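Local coordinates for protein nigritoxine (Vibrio nigripulchritudo, PDB 5M41) that acts as a bacterial toxin against crustaceans and insects, at residues I509-V514 with N525-S530. Sequence-based numbering, arbitrary orientation.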
# COMPACT_ATOMS: atom_id res chain seq x y z
N ILE A 509 -6.59 33.80 0.45
CA ILE A 509 -5.33 33.89 1.17
C ILE A 509 -4.43 34.96 0.59
O ILE A 509 -4.26 35.05 -0.62
CB ILE A 509 -4.59 32.52 1.13
CG1 ILE A 509 -5.56 31.38 1.51
CG2 ILE A 509 -3.36 32.54 2.03
CD1 ILE A 509 -6.16 31.48 2.90
N THR A 510 -3.84 35.75 1.47
CA THR A 510 -2.89 36.78 1.06
C THR A 510 -1.72 36.67 1.99
O THR A 510 -1.91 36.45 3.20
CB THR A 510 -3.51 38.19 1.18
OG1 THR A 510 -4.62 38.27 0.29
CG2 THR A 510 -2.50 39.31 0.83
N TYR A 511 -0.51 36.82 1.45
CA TYR A 511 0.67 36.91 2.28
C TYR A 511 0.84 38.34 2.82
O TYR A 511 1.35 39.22 2.12
CB TYR A 511 1.91 36.49 1.49
CG TYR A 511 2.89 35.65 2.24
CD1 TYR A 511 3.71 34.76 1.56
CD2 TYR A 511 2.99 35.72 3.63
CE1 TYR A 511 4.62 33.96 2.22
CE2 TYR A 511 3.90 34.91 4.32
CZ TYR A 511 4.71 34.04 3.59
OH TYR A 511 5.62 33.23 4.22
N ARG A 512 0.45 38.55 4.07
CA ARG A 512 0.34 39.90 4.63
C ARG A 512 1.41 40.20 5.67
O ARG A 512 1.95 39.28 6.29
CB ARG A 512 -1.00 40.06 5.32
CG ARG A 512 -2.19 40.04 4.39
CD ARG A 512 -3.43 39.87 5.23
NE ARG A 512 -3.97 41.13 5.70
CZ ARG A 512 -4.09 41.51 6.97
NH1 ARG A 512 -3.70 40.73 7.97
NH2 ARG A 512 -4.63 42.69 7.24
N LYS A 513 1.70 41.50 5.87
CA LYS A 513 2.71 41.89 6.85
C LYS A 513 2.04 42.37 8.12
O LYS A 513 1.42 43.44 8.14
CB LYS A 513 3.68 42.93 6.28
CG LYS A 513 5.11 42.75 6.81
CD LYS A 513 6.13 43.63 6.10
CE LYS A 513 6.60 43.03 4.78
NZ LYS A 513 7.82 42.18 4.93
N VAL A 514 2.15 41.57 9.18
CA VAL A 514 1.45 41.83 10.43
C VAL A 514 2.39 42.10 11.60
O VAL A 514 3.54 41.66 11.59
CB VAL A 514 0.48 40.69 10.80
CG1 VAL A 514 -0.58 40.52 9.73
CG2 VAL A 514 1.23 39.38 11.08
N ASN A 525 5.77 38.44 8.04
CA ASN A 525 4.85 38.00 6.98
C ASN A 525 4.03 36.80 7.43
O ASN A 525 4.54 35.92 8.12
CB ASN A 525 5.62 37.68 5.69
CG ASN A 525 6.43 38.87 5.19
OD1 ASN A 525 5.88 39.83 4.65
ND2 ASN A 525 7.74 38.82 5.37
N ARG A 526 2.75 36.79 7.06
CA ARG A 526 1.88 35.68 7.41
C ARG A 526 0.85 35.47 6.34
O ARG A 526 0.25 36.45 5.88
CB ARG A 526 1.19 35.93 8.74
CG ARG A 526 1.91 35.32 9.93
CD ARG A 526 0.98 35.26 11.12
NE ARG A 526 1.44 34.30 12.11
CZ ARG A 526 1.78 34.61 13.36
NH1 ARG A 526 1.70 35.87 13.78
NH2 ARG A 526 2.19 33.66 14.18
N LEU A 527 0.64 34.21 5.97
CA LEU A 527 -0.45 33.84 5.08
C LEU A 527 -1.75 33.89 5.89
O LEU A 527 -1.89 33.23 6.93
CB LEU A 527 -0.25 32.45 4.49
CG LEU A 527 0.83 32.33 3.40
CD1 LEU A 527 1.25 30.88 3.17
CD2 LEU A 527 0.39 33.01 2.10
N GLN A 528 -2.72 34.68 5.42
CA GLN A 528 -3.94 34.86 6.20
C GLN A 528 -5.14 34.78 5.31
O GLN A 528 -5.08 35.12 4.13
CB GLN A 528 -3.89 36.19 6.96
CG GLN A 528 -2.96 36.19 8.15
CD GLN A 528 -3.04 37.46 8.99
OE1 GLN A 528 -2.88 38.57 8.47
NE2 GLN A 528 -3.24 37.31 10.29
N GLU A 529 -6.23 34.28 5.87
CA GLU A 529 -7.49 34.29 5.15
C GLU A 529 -8.33 35.51 5.60
O GLU A 529 -8.37 35.84 6.79
CB GLU A 529 -8.25 32.98 5.35
CG GLU A 529 -8.92 32.86 6.70
CD GLU A 529 -10.18 31.99 6.70
OE1 GLU A 529 -11.01 32.08 5.76
OE2 GLU A 529 -10.34 31.22 7.67
N SER A 530 -9.01 36.15 4.65
CA SER A 530 -9.92 37.26 4.94
C SER A 530 -11.35 36.76 5.07
O SER A 530 -11.73 35.78 4.43
CB SER A 530 -9.84 38.33 3.85
OG SER A 530 -10.23 37.78 2.60
O HOH W 1 3.73 40.62 2.83
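T510 and Q528 form one hydrogen-bonded antiparallel pair and R512 and R526 the next, each joined by two N-H to O=C bonds, so strands 509-514 and 525-530 zip together with a strong twist, their axes 139° apart. I509, Y511, K513, N525, L527 and E529 share one face. Here L527 sits on the Y511 ring: its CG lies 3.9 Å from the ring centroid, 6° off the normal, a CH-pi contact, while CD2 also reaches I509 CG2 at 3.8 Å. N525 CB comes obliquely to the same ring, 3.5 Å from Y511 CE2, and the ring's hydroxyl goes on to R553 of helix 546-555, which also packs against I509 and L527. Further along, K513 lies beside N525, its chain bent at chi3 (-82°) and again at chi4 to bring NZ 3.1 Å from N525 OD1; the carbonyls of I563 and G564 also accept hydrogen bonds from this ammonium, and N525 ND2 donates to I563 O as well. A water donates to both N525 OD1 and the Y511 carbonyl, giving N525 OD1 a second donor beside K513 NZ. On the face of T510, R512, R526 and Q528, Q528 OE1 lies at the edge of the R512 guanidinium, near its plane, and accepts from NH1; the modelled 2.4 Å is doubtfully short. V514 CG1 touches the same oxygen at 3.3 Å, and W540 engages the R512 guanidinium in a cation-pi contact. This is a twisted beta hairpin, the central pair of a four-stranded antiparallel meander with one face laid against a helix.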